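Local coordinates for probable glutamine synthetase (Pseudomonas aeruginosa, PDB 4HPP), which is probably a member of the glutamine synthetase family and holds magnesium and a bound glutamic acid in its catalytic domain, at residues 8-13 and 90-95; 22-27 and 39-44; 107-112 and 341-346; 349-354 and 402-407. One frame throughout, in Å; residues are numbered along the deposited sequence.

Contact 1. Residues 8-13 and 90-95; sequences RLVSFV and DYLHGN
Ser11 and Tyr91 face each other at the middle of a parallel strand pairing that joins residues 9-13 to 90-95 in the N-terminal domain. Backbone bonds carry the register. Ser11 N donates to Asp90 O (2.9 Å), Ser11 O accepts from Leu92 N, and Val13 N reaches Leu92 O at 3.0 Å. A weak bond from Gly94 N to Val13 O ends the ladder.

One salt bridge closes the N-terminal end. The extended Arg8 chain swings its guanidinium side-on to Asp90, so that NE and NH2 both converge on OD2, NE at 2.8 Å. That oxygen lies in the guanidinium plane, while the carboxylate stands almost perpendicular, the two planes 87° apart. NE meets the anti lone pair of OD2, and NH2 arrives from above the carboxylate plane.

Apolar contacts occupy both faces of the sheet. Val10 CG1 touches Leu92 CD1 at 3.5 Å, and Leu92 CD1 also sits at the ring edge of Phe12. Across the sheet, Val13 CG2 meets Tyr91 CD1 at 3.8 Å and lies over one face of the His93 ring. Leu150 of a second subunit packs on Ser11 and Tyr91.

Arg75 also bridges to Asp90 OD2, and Glu79 takes Arg8 NH2. The buried carboxylate of Asp90 therefore shares one oxygen between two arginines, which would be expected to favour its ionised form.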
loop_
_atom_site.group_PDB
_atom_site.type_symbol
_atom_site.label_atom_id
_atom_site.label_comp_id
_atom_site.label_asym_id
_atom_site.label_seq_id
_atom_site.Cartn_x
_atom_site.Cartn_y
_atom_site.Cartn_z
ATOM N N ARG A 8 21.283 -8.845 -22.144
ATOM C CA ARG A 8 22.301 -9.064 -21.153
ATOM C C ARG A 8 23.505 -8.277 -21.626
ATOM O O ARG A 8 23.966 -8.488 -22.766
ATOM C CB ARG A 8 22.629 -10.553 -21.037
ATOM C CG ARG A 8 23.873 -10.849 -20.190
ATOM C CD ARG A 8 24.069 -12.345 -20.156
ATOM N NE ARG A 8 25.100 -12.838 -19.249
ATOM C CZ ARG A 8 24.865 -13.662 -18.222
ATOM N NH1 ARG A 8 23.626 -14.051 -17.952
ATOM N NH2 ARG A 8 25.873 -14.110 -17.457
ATOM N N LEU A 9 23.990 -7.370 -20.759
ATOM C CA LEU A 9 25.208 -6.575 -21.007
ATOM C C LEU A 9 26.457 -7.205 -20.352
ATOM O O LEU A 9 26.404 -7.726 -19.243
ATOM C CB LEU A 9 25.002 -5.123 -20.585
ATOM C CG LEU A 9 23.699 -4.560 -21.230
ATOM C CD1 LEU A 9 23.297 -3.189 -20.651
ATOM C CD2 LEU A 9 23.736 -4.460 -22.778
ATOM N N VAL A 10 27.580 -7.187 -21.062
ATOM C CA VAL A 10 28.807 -7.633 -20.479
ATOM C C VAL A 10 29.681 -6.409 -20.253
ATOM O O VAL A 10 29.840 -5.603 -21.163
ATOM C CB VAL A 10 29.519 -8.657 -21.406
ATOM C CG1 VAL A 10 30.868 -8.987 -20.815
ATOM C CG2 VAL A 10 28.683 -9.921 -21.493
ATOM N N SER A 11 30.228 -6.252 -19.055
ATOM C CA SER A 11 31.191 -5.193 -18.842
ATOM C C SER A 11 32.653 -5.619 -18.955
ATOM O O SER A 11 33.013 -6.702 -18.562
ATOM C CB SER A 11 30.958 -4.530 -17.486
ATOM O OG SER A 11 29.965 -3.515 -17.552
ATOM N N PHE A 12 33.491 -4.757 -19.530
ATOM C CA PHE A 12 34.942 -4.811 -19.370
ATOM C C PHE A 12 35.310 -3.767 -18.272
ATOM O O PHE A 12 34.966 -2.575 -18.377
ATOM C CB PHE A 12 35.693 -4.444 -20.674
ATOM C CG PHE A 12 35.368 -5.301 -21.861
ATOM C CD1 PHE A 12 34.851 -6.611 -21.713
ATOM C CD2 PHE A 12 35.601 -4.828 -23.160
ATOM C CE1 PHE A 12 34.566 -7.399 -22.822
ATOM C CE2 PHE A 12 35.310 -5.638 -24.297
ATOM C CZ PHE A 12 34.777 -6.907 -24.113
ATOM N N VAL A 13 36.009 -4.234 -17.236
ATOM C CA VAL A 13 36.427 -3.401 -16.129
ATOM C C VAL A 13 37.927 -3.274 -15.920
ATOM O O VAL A 13 38.718 -4.142 -16.318
ATOM C CB VAL A 13 35.789 -3.868 -14.823
ATOM C CG1 VAL A 13 34.288 -3.886 -14.970
ATOM C CG2 VAL A 13 36.283 -5.244 -14.416
ATOM N N ASP A 90 27.649 -9.537 -15.192
ATOM C CA ASP A 90 28.567 -10.197 -16.090
ATOM C C ASP A 90 29.659 -9.274 -16.532
ATOM O O ASP A 90 29.391 -8.273 -17.168
ATOM C CB ASP A 90 27.802 -10.691 -17.302
ATOM C CG ASP A 90 28.554 -11.721 -18.075
ATOM O OD1 ASP A 90 29.826 -11.802 -17.932
ATOM O OD2 ASP A 90 27.854 -12.460 -18.836
ATOM N N TYR A 91 30.901 -9.594 -16.209
ATOM C CA TYR A 91 32.016 -8.697 -16.595
ATOM C C TYR A 91 33.327 -9.458 -16.521
ATOM O O TYR A 91 33.394 -10.494 -15.871
ATOM C CB TYR A 91 32.105 -7.440 -15.651
ATOM C CG TYR A 91 32.471 -7.839 -14.251
ATOM C CD1 TYR A 91 33.798 -8.014 -13.866
ATOM C CD2 TYR A 91 31.484 -8.068 -13.305
ATOM C CE1 TYR A 91 34.124 -8.389 -12.541
ATOM C CE2 TYR A 91 31.791 -8.419 -11.991
ATOM C CZ TYR A 91 33.114 -8.606 -11.615
ATOM O OH TYR A 91 33.386 -9.018 -10.316
ATOM N N LEU A 92 34.342 -8.912 -17.179
ATOM C CA LEU A 92 35.697 -9.439 -17.256
ATOM C C LEU A 92 36.720 -8.338 -16.901
ATOM O O LEU A 92 36.569 -7.166 -17.312
ATOM C CB LEU A 92 36.012 -9.869 -18.697
ATOM C CG LEU A 92 35.216 -10.963 -19.379
ATOM C CD1 LEU A 92 33.971 -10.396 -20.022
ATOM C CD2 LEU A 92 36.052 -11.659 -20.441
ATOM N N HIS A 93 37.770 -8.725 -16.175
ATOM C CA HIS A 93 38.873 -7.850 -15.863
ATOM C C HIS A 93 39.731 -7.752 -17.085
ATOM O O HIS A 93 39.871 -8.730 -17.845
ATOM C CB HIS A 93 39.683 -8.382 -14.715
ATOM C CG HIS A 93 38.877 -8.641 -13.493
ATOM N ND1 HIS A 93 38.858 -7.783 -12.441
ATOM C CD2 HIS A 93 38.035 -9.719 -13.154
ATOM C CE1 HIS A 93 38.020 -8.276 -11.478
ATOM N NE2 HIS A 93 37.517 -9.464 -11.915
ATOM N N GLY A 94 40.308 -6.571 -17.293
ATOM C CA GLY A 94 41.074 -6.334 -18.471
ATOM C C GLY A 94 42.353 -5.636 -18.090
ATOM O O GLY A 94 42.472 -5.050 -16.985
ATOM N N ASN A 95 43.316 -5.713 -19.005
ATOM C CA ASN A 95 44.530 -4.923 -18.893
ATOM C C ASN A 95 44.451 -3.753 -19.911
ATOM O O ASN A 95 43.862 -3.921 -20.987
ATOM C CB ASN A 95 45.773 -5.784 -19.149
ATOM C CG ASN A 95 45.720 -7.162 -18.490
ATOM O OD1 ASN A 95 45.329 -7.319 -17.331
ATOM N ND2 ASN A 95 46.141 -8.179 -19.240
#

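Contact 2. Residues 22-27 and 39-44; sequences RGRSLP and CGWVPA
The guanidinium of Arg24 lies flat beneath the backbone carbonyl of Gly40, with Gly40 O 3.0 Å above the plane and over its centre. The N-H groups are directed elsewhere, so the close approach of Arg24 CZ to Gly40 O is a face contact and none of the three nitrogens is hydrogen-bonded to that oxygen. The side chain gets there by running straight out from strand 22-27. CG stands opposite the carbonyl carbon (chi1 -79°) and the chain stays extended from CG to NE, carrying the flat group across to residues 39-41. On the way CB passes Cys39 SG at 4.0 Å. At the guanidinium edge, a water in its plane accepts from NH1 at 2.9 Å and also from Gly40 N, linking the arginine to the backbone of residues 39-41.

Trp41 crosses Arg24 at a slant. Its CG is trans to the backbone nitrogen (chi1 -162°), which sends the indole back toward strand 22-27. The CE3 edge lies 3.9 Å from Arg24 NE, the ring and guanidinium planes being 49° apart, while CH2 touches Arg22 CB at 3.5 Å, obliquely. Beyond CB the Arg22 chain bends at chi3 and turns away, its guanidinium engaging Asp16 and Asp52.

Leu178 of a second subunit packs on Arg24, placing this face at a subunit boundary. The strands run roughly antiparallel, 151° apart, but their axes come no closer than 8.0 Å. They are the two outermost strands, within this chain, of the five-stranded mixed sheet of the glutamine synthetase N-terminal domain, facing each other through side chains and one bridging water.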
loop_
_atom_site.group_PDB
_atom_site.type_symbol
_atom_site.label_atom_id
_atom_site.label_comp_id
_atom_site.label_asym_id
_atom_site.label_seq_id
_atom_site.Cartn_x
_atom_site.Cartn_y
_atom_site.Cartn_z
ATOM N N ARG A 22 35.881 0.389 -12.914
ATOM C CA ARG A 22 35.227 1.174 -13.937
ATOM C C ARG A 22 35.199 0.358 -15.222
ATOM O O ARG A 22 36.057 -0.511 -15.406
ATOM C CB ARG A 22 36.062 2.428 -14.145
ATOM C CG ARG A 22 35.919 3.395 -12.960
ATOM C CD ARG A 22 37.073 4.372 -12.743
ATOM N NE ARG A 22 36.431 5.602 -12.355
ATOM C CZ ARG A 22 36.727 6.401 -11.314
ATOM N NH1 ARG A 22 37.766 6.253 -10.513
ATOM N NH2 ARG A 22 35.968 7.431 -11.124
ATOM N N GLY A 23 34.231 0.613 -16.109
ATOM C CA GLY A 23 34.296 -0.004 -17.404
ATOM C C GLY A 23 33.167 0.419 -18.285
ATOM O O GLY A 23 32.542 1.463 -18.047
ATOM N N ARG A 24 32.881 -0.430 -19.287
ATOM C CA ARG A 24 31.940 -0.127 -20.343
ATOM C C ARG A 24 31.309 -1.416 -20.715
ATOM O O ARG A 24 31.944 -2.454 -20.576
ATOM C CB ARG A 24 32.695 0.329 -21.579
ATOM C CG ARG A 24 33.137 1.759 -21.494
ATOM C CD ARG A 24 33.836 2.197 -22.753
ATOM N NE ARG A 24 34.621 3.378 -22.466
ATOM C CZ ARG A 24 35.269 4.060 -23.396
ATOM N NH1 ARG A 24 35.201 3.626 -24.644
ATOM N NH2 ARG A 24 35.994 5.147 -23.073
ATOM N N SER A 25 30.093 -1.396 -21.248
ATOM C CA SER A 25 29.466 -2.681 -21.508
ATOM C C SER A 25 28.906 -2.787 -22.908
ATOM O O SER A 25 28.719 -1.767 -23.610
ATOM C CB SER A 25 28.400 -2.966 -20.448
ATOM O OG SER A 25 27.228 -2.227 -20.740
ATOM N N LEU A 26 28.673 -4.025 -23.316
ATOM C CA LEU A 26 28.200 -4.347 -24.683
ATOM C C LEU A 26 27.175 -5.469 -24.652
ATOM O O LEU A 26 27.090 -6.198 -23.669
ATOM C CB LEU A 26 29.343 -4.774 -25.551
ATOM C CG LEU A 26 30.311 -5.736 -24.870
ATOM C CD1 LEU A 26 30.613 -6.979 -25.730
ATOM C CD2 LEU A 26 31.587 -4.957 -24.619
ATOM N N PRO A 27 26.369 -5.598 -25.707
ATOM C CA PRO A 27 25.413 -6.728 -25.673
ATOM C C PRO A 27 26.157 -8.059 -25.728
ATOM O O PRO A 27 27.190 -8.156 -26.433
ATOM C CB PRO A 27 24.555 -6.512 -26.941
ATOM C CG PRO A 27 24.731 -5.059 -27.262
ATOM C CD PRO A 27 26.151 -4.735 -26.882
ATOM N N CYS A 39 37.640 -2.583 -25.450
ATOM C CA CYS A 39 36.905 -1.313 -25.580
ATOM C C CYS A 39 37.820 -0.141 -25.349
ATOM O O CYS A 39 38.839 -0.275 -24.661
ATOM C CB CYS A 39 35.770 -1.222 -24.552
ATOM S SG CYS A 39 36.280 -1.067 -22.814
ATOM N N GLY A 40 37.446 1.025 -25.870
ATOM C CA GLY A 40 38.231 2.234 -25.645
ATOM C C GLY A 40 38.384 2.603 -24.167
ATOM O O GLY A 40 37.632 2.157 -23.322
ATOM N N TRP A 41 39.395 3.393 -23.845
ATOM C CA TRP A 41 39.567 3.918 -22.483
ATOM C C TRP A 41 40.465 5.103 -22.581
ATOM O O TRP A 41 41.213 5.227 -23.546
ATOM C CB TRP A 41 40.173 2.832 -21.589
ATOM C CG TRP A 41 39.993 3.097 -20.137
ATOM C CD1 TRP A 41 40.976 3.383 -19.192
ATOM C CD2 TRP A 41 38.717 3.180 -19.405
ATOM N NE1 TRP A 41 40.404 3.604 -17.946
ATOM C CE2 TRP A 41 39.056 3.473 -18.013
ATOM C CE3 TRP A 41 37.395 3.003 -19.744
ATOM C CZ2 TRP A 41 38.085 3.588 -17.041
ATOM C CZ3 TRP A 41 36.438 3.102 -18.751
ATOM C CH2 TRP A 41 36.761 3.408 -17.445
ATOM N N VAL A 42 40.401 6.006 -21.621
ATOM C CA VAL A 42 41.080 7.335 -21.728
ATOM C C VAL A 42 42.169 7.320 -20.638
ATOM O O VAL A 42 41.862 7.014 -19.488
ATOM C CB VAL A 42 40.042 8.487 -21.560
ATOM C CG1 VAL A 42 40.690 9.855 -21.378
ATOM C CG2 VAL A 42 39.077 8.515 -22.739
ATOM N N PRO A 43 43.449 7.582 -20.990
ATOM C CA PRO A 43 44.532 7.502 -19.998
ATOM C C PRO A 43 44.327 8.429 -18.794
ATOM O O PRO A 43 44.697 8.067 -17.655
ATOM C CB PRO A 43 45.757 7.970 -20.782
ATOM C CG PRO A 43 45.411 7.765 -22.218
ATOM C CD PRO A 43 43.953 8.131 -22.263
ATOM N N ALA A 44 43.729 9.596 -19.040
ATOM C CA ALA A 44 43.528 10.600 -17.990
ATOM C C ALA A 44 42.589 10.128 -16.856
ATOM O O ALA A 44 42.588 10.751 -15.766
ATOM C CB ALA A 44 43.074 11.946 -18.569
HETATM O O HOH W 1 34.641 1.437 -26.456
#

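Contact 3. Residues 107-112 and 341-346; sequences CPRSLL and CPHLAM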
loop_
_atom_site.group_PDB
_atom_site.type_symbol
_atom_site.label_atom_id
_atom_site.label_comp_id
_atom_site.label_asym_id
_atom_site.label_seq_id
_atom_site.Cartn_x
_atom_site.Cartn_y
_atom_site.Cartn_z
ATOM N N CYS A 107 49.019 0.736 -15.916
ATOM C CA CYS A 107 48.029 -0.319 -15.591
ATOM C C CYS A 107 48.397 -1.178 -14.359
ATOM O O CYS A 107 49.451 -1.858 -14.345
ATOM C CB CYS A 107 47.767 -1.240 -16.779
ATOM S SG CYS A 107 46.619 -2.589 -16.347
ATOM N N PRO A 108 47.501 -1.200 -13.358
ATOM C CA PRO A 108 47.828 -1.803 -12.080
ATOM C C PRO A 108 47.722 -3.288 -12.153
ATOM O O PRO A 108 48.592 -3.938 -11.600
ATOM C CB PRO A 108 46.819 -1.188 -11.088
ATOM C CG PRO A 108 46.160 -0.101 -11.851
ATOM C CD PRO A 108 46.226 -0.488 -13.306
ATOM N N ARG A 109 46.721 -3.823 -12.858
ATOM C CA ARG A 109 46.677 -5.302 -13.158
ATOM C C ARG A 109 47.961 -5.835 -13.841
ATOM O O ARG A 109 48.605 -6.763 -13.346
ATOM C CB ARG A 109 45.427 -5.729 -13.951
ATOM C CG ARG A 109 44.950 -7.104 -13.465
ATOM C CD ARG A 109 43.663 -7.642 -14.037
ATOM N NE ARG A 109 43.968 -8.441 -15.205
ATOM C CZ ARG A 109 43.664 -9.712 -15.334
ATOM N NH1 ARG A 109 43.944 -10.297 -16.455
ATOM N NH2 ARG A 109 43.061 -10.373 -14.367
ATOM N N SER A 110 48.369 -5.168 -14.922
ATOM C CA SER A 110 49.623 -5.465 -15.640
ATOM C C SER A 110 50.857 -5.474 -14.727
ATOM O O SER A 110 51.580 -6.487 -14.701
ATOM C CB SER A 110 49.827 -4.472 -16.808
ATOM O OG SER A 110 49.002 -4.795 -17.928
ATOM N N LEU A 111 51.104 -4.367 -13.996
ATOM C CA LEU A 111 52.180 -4.316 -12.990
ATOM C C LEU A 111 52.123 -5.552 -12.084
ATOM O O LEU A 111 53.138 -6.241 -11.923
ATOM C CB LEU A 111 52.081 -3.076 -12.121
ATOM C CG LEU A 111 52.777 -3.166 -10.756
ATOM C CD1 LEU A 111 54.261 -3.417 -10.965
ATOM C CD2 LEU A 111 52.563 -1.913 -9.920
ATOM N N LEU A 112 50.952 -5.876 -11.508
ATOM C CA LEU A 112 50.944 -7.065 -10.649
ATOM C C LEU A 112 51.287 -8.341 -11.435
ATOM O O LEU A 112 52.032 -9.183 -10.933
ATOM C CB LEU A 112 49.674 -7.236 -9.796
ATOM C CG LEU A 112 49.490 -8.623 -9.112
ATOM C CD1 LEU A 112 50.585 -8.897 -8.082
ATOM C CD2 LEU A 112 48.116 -8.761 -8.496
ATOM N N CYS A 341 43.613 -0.406 -4.496
ATOM C CA CYS A 341 43.447 -1.186 -5.710
ATOM C C CYS A 341 44.060 -2.608 -5.508
ATOM O O CYS A 341 45.259 -2.788 -5.571
ATOM C CB CYS A 341 44.025 -0.424 -6.917
ATOM S SG CYS A 341 44.396 -1.509 -8.322
ATOM N N PRO A 342 43.239 -3.631 -5.240
ATOM C CA PRO A 342 43.817 -4.984 -4.920
ATOM C C PRO A 342 45.144 -5.362 -5.633
ATOM O O PRO A 342 46.095 -5.817 -4.985
ATOM C CB PRO A 342 42.692 -5.936 -5.322
ATOM C CG PRO A 342 41.441 -5.137 -5.131
ATOM C CD PRO A 342 41.760 -3.643 -5.155
ATOM N N HIS A 343 45.212 -5.168 -6.943
ATOM C CA HIS A 343 46.427 -5.386 -7.767
ATOM C C HIS A 343 47.573 -4.530 -7.466
ATOM O O HIS A 343 48.687 -5.019 -7.477
ATOM C CB HIS A 343 46.096 -5.119 -9.182
ATOM C CG HIS A 343 44.858 -5.825 -9.620
ATOM N ND1 HIS A 343 43.658 -5.239 -9.596
ATOM C CD2 HIS A 343 44.663 -7.127 -10.078
ATOM C CE1 HIS A 343 42.721 -6.133 -10.020
ATOM N NE2 HIS A 343 43.348 -7.277 -10.322
ATOM N N LEU A 344 47.336 -3.227 -7.232
ATOM C CA LEU A 344 48.432 -2.338 -6.883
ATOM C C LEU A 344 48.947 -2.652 -5.478
ATOM O O LEU A 344 50.147 -2.768 -5.238
ATOM C CB LEU A 344 48.027 -0.868 -7.061
ATOM C CG LEU A 344 49.068 0.177 -6.630
ATOM C CD1 LEU A 344 50.265 0.067 -7.562
ATOM C CD2 LEU A 344 48.508 1.587 -6.602
ATOM N N ALA A 345 48.021 -2.861 -4.558
ATOM C CA ALA A 345 48.379 -3.170 -3.197
ATOM C C ALA A 345 49.160 -4.461 -3.123
ATOM O O ALA A 345 50.235 -4.456 -2.532
ATOM C CB ALA A 345 47.146 -3.214 -2.319
ATOM N N MET A 346 48.656 -5.562 -3.710
ATOM C CA MET A 346 49.359 -6.855 -3.613
ATOM C C MET A 346 50.731 -6.761 -4.311
ATOM O O MET A 346 51.741 -7.124 -3.717
ATOM C CB MET A 346 48.498 -7.982 -4.150
ATOM C CG MET A 346 49.194 -9.327 -4.440
ATOM S SD MET A 346 47.884 -10.481 -4.844
ATOM C CE MET A 346 48.793 -11.976 -5.335
#
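Pro108 packs its ring against Cys341 where two helices of the catalytic domain begin side by side, their short axes 8.0 Å apart and inclined at 35°. Each helix has a cysteine N-cap: Cys107 SG accepts from Ser110 N, and Cys341 SG from Leu344 N. The latter sulfur serves twice, since Pro108 CB rests on it at 3.7 Å. The same proline carbon lies near Leu344 CB, and Leu17 from a loop touches both residues.

Arg109 comes next, crossing the imidazole of His343 with its aliphatic part. CG stands over one ring face, 3.4 Å from CD2, and the guanidinium is turned 72° from the ring. A bend at chi3 (92°) takes the charged end past the histidine to Asp71 and Asp200, with Asn95 receiving NE. Asp200 also accepts from His343 NE2, so a single carboxylate holds both the arginine and the ring it covers, which probably helps to hold the imidazole in its orientation.

Two residues further on, Leu111 CD2 meets Leu344 CD1 at 3.8 Å, methyl against methyl. Leu112 then divides its branches between the start of the opposite helix and its next turn. CD2 leans obliquely to the His343 ring and reaches His343 CA, whereas CD1 touches Met346 CG at 3.9 Å. Nearer the backbone, Leu112 CB sits 3.4 Å from His343 O.

Contact 4. Residues 349-354 and 402-407; sequences VLIAGR and EALCAE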
loop_
_atom_site.group_PDB
_atom_site.type_symbol
_atom_site.label_atom_id
_atom_site.label_comp_id
_atom_site.label_asym_id
_atom_site.label_seq_id
_atom_site.Cartn_x
_atom_site.Cartn_y
_atom_site.Cartn_z
ATOM N N VAL A 349 53.344 -5.105 -2.133
ATOM C CA VAL A 349 53.788 -5.907 -1.001
ATOM C C VAL A 349 54.777 -6.963 -1.495
ATOM O O VAL A 349 55.865 -7.146 -0.916
ATOM C CB VAL A 349 52.586 -6.571 -0.255
ATOM C CG1 VAL A 349 53.045 -7.654 0.736
ATOM C CG2 VAL A 349 51.707 -5.508 0.402
ATOM N N LEU A 350 54.414 -7.631 -2.583
ATOM C CA LEU A 350 55.235 -8.726 -3.091
ATOM C C LEU A 350 56.566 -8.154 -3.544
ATOM O O LEU A 350 57.579 -8.865 -3.518
ATOM C CB LEU A 350 54.546 -9.461 -4.234
ATOM C CG LEU A 350 53.559 -10.646 -4.072
ATOM C CD1 LEU A 350 52.934 -10.987 -5.440
ATOM C CD2 LEU A 350 54.237 -11.891 -3.517
ATOM N N ILE A 351 56.565 -6.863 -3.919
ATOM C CA ILE A 351 57.787 -6.180 -4.378
ATOM C C ILE A 351 58.779 -6.098 -3.224
ATOM O O ILE A 351 59.892 -6.647 -3.315
ATOM C CB ILE A 351 57.533 -4.766 -4.996
ATOM C CG1 ILE A 351 57.177 -4.874 -6.486
ATOM C CG2 ILE A 351 58.801 -3.935 -4.964
ATOM C CD1 ILE A 351 56.463 -3.674 -7.046
ATOM N N ALA A 352 58.357 -5.439 -2.138
ATOM C CA ALA A 352 59.247 -5.180 -1.020
ATOM C C ALA A 352 59.750 -6.492 -0.452
ATOM O O ALA A 352 60.900 -6.576 -0.033
ATOM C CB ALA A 352 58.559 -4.359 0.054
ATOM N N GLY A 353 58.882 -7.502 -0.461
ATOM C CA GLY A 353 59.237 -8.875 -0.098
ATOM C C GLY A 353 60.333 -9.375 -1.005
ATOM O O GLY A 353 61.369 -9.862 -0.521
ATOM N N ARG A 354 60.121 -9.238 -2.314
ATOM C CA ARG A 354 61.140 -9.614 -3.316
ATOM C C ARG A 354 62.461 -8.940 -2.975
ATOM O O ARG A 354 63.459 -9.608 -2.821
ATOM C CB ARG A 354 60.730 -9.230 -4.755
ATOM C CG ARG A 354 60.937 -10.302 -5.836
ATOM C CD ARG A 354 61.121 -9.730 -7.263
ATOM N NE ARG A 354 60.410 -8.467 -7.586
ATOM C CZ ARG A 354 60.988 -7.297 -7.908
ATOM N NH1 ARG A 354 62.303 -7.211 -7.950
ATOM N NH2 ARG A 354 60.262 -6.200 -8.181
ATOM N N GLU A 402 63.783 5.016 -2.713
ATOM C CA GLU A 402 64.142 4.813 -4.117
ATOM C C GLU A 402 64.275 3.343 -4.448
ATOM O O GLU A 402 64.061 2.953 -5.603
ATOM C CB GLU A 402 65.429 5.535 -4.490
ATOM C CG GLU A 402 65.340 7.043 -4.429
ATOM C CD GLU A 402 66.562 7.597 -3.738
ATOM O OE1 GLU A 402 67.328 8.330 -4.409
ATOM O OE2 GLU A 402 66.760 7.252 -2.540
ATOM N N ALA A 403 64.650 2.514 -3.470
ATOM C CA ALA A 403 64.749 1.097 -3.807
ATOM C C ALA A 403 63.382 0.586 -4.344
ATOM O O ALA A 403 63.319 -0.077 -5.401
ATOM C CB ALA A 403 65.238 0.284 -2.626
ATOM N N LEU A 404 62.298 0.937 -3.643
ATOM C CA LEU A 404 60.955 0.460 -4.010
ATOM C C LEU A 404 60.431 1.147 -5.282
ATOM O O LEU A 404 60.029 0.454 -6.238
ATOM C CB LEU A 404 59.979 0.600 -2.834
ATOM C CG LEU A 404 58.512 0.163 -3.023
ATOM C CD1 LEU A 404 58.362 -1.323 -2.773
ATOM C CD2 LEU A 404 57.610 0.913 -2.066
ATOM N N CYS A 405 60.496 2.484 -5.300
ATOM C CA CYS A 405 60.055 3.283 -6.418
ATOM C C CYS A 405 60.617 2.744 -7.678
ATOM O O CYS A 405 59.929 2.680 -8.699
ATOM C CB CYS A 405 60.500 4.724 -6.289
ATOM S SG CYS A 405 59.550 5.494 -5.004
ATOM N N ALA A 406 61.871 2.350 -7.625
ATOM C CA ALA A 406 62.532 1.901 -8.823
ATOM C C ALA A 406 61.867 0.652 -9.416
ATOM O O ALA A 406 62.027 0.404 -10.603
ATOM C CB ALA A 406 64.009 1.647 -8.556
ATOM N N GLU A 407 61.137 -0.142 -8.625
ATOM C CA GLU A 407 60.515 -1.358 -9.204
ATOM C C GLU A 407 59.167 -1.018 -9.869
ATOM O O GLU A 407 58.585 -1.820 -10.635
ATOM C CB GLU A 407 60.312 -2.462 -8.165
ATOM C CG GLU A 407 61.511 -2.928 -7.377
ATOM C CD GLU A 407 62.647 -3.465 -8.206
ATOM O OE1 GLU A 407 62.530 -4.547 -8.882
ATOM O OE2 GLU A 407 63.690 -2.780 -8.115
#
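Leu404 is the first residue of 402-407 to reach segment 349-354 of helix 342-358. Its CG lies trans to the backbone nitrogen (chi1 180°), and the CD1 branch extends across to Ile351 CG2 at 3.4 Å. The two side chains meet at about a right angle. The same methyl approaches Ala352 CB at 4.2 Å, so one leucine branch spans two successive residues of the helix. Ala276 of helix 261-281 and Leu398 of helix 391-399 also touch Leu404, placing it where helices of the catalytic domain converge.

Glu407, less than one turn later, combines apolar and charged contacts. Its CG lies 3.8 Å from Ile351 CG2, so the isoleucine methyl is shared between leucine and glutamate. The glutamate chain then folds at chi2 (-59°) and presents its carboxylate to Arg354, which comes from the opposite direction. The grip is end-on: NH1 and NH2 both donate to OE1, at 2.8 Å and 2.9 Å. OE1 lies in the guanidinium plane, but the carboxylate is turned 51° from it. NH1 consequently meets OE1 from above the carboxylate plane, and NH2 from the anti side, somewhat out of plane.

Arg354 NE is held by Glu115 of helix 108-121, while NH2 lies close to Arg118. These acidic groups probably balance the charge of the buried guanidinium and help to offset the nearby Arg118; the bonds at NE, NH1 and NH2 restrict its rotation.

In the fold
Contacts 1 and 2 belong to one sheet: strand 9-15 lies between 21-27 and 89-97, with Val10 N bonding Leu26 O at 2.8 Å and the two centres 9 Å apart. Both also touch the second subunit, and Arg308, one of the residues lining the glutamic acid pocket, packs from that subunit on Val42 of contact 2. Strand 89-97 leads into helix 108-121, and Asn95 OD1 meets Arg109 NE at 2.8 Å, tying contact 1 in the N-terminal domain to contact 3 in the catalytic domain. Contacts 3 and 4 share helix 342-358, their centres 13 Å apart, and join through Leu112 and Leu350. Contact 4 lies about 30 Å, centre to centre, from contacts 1 and 2.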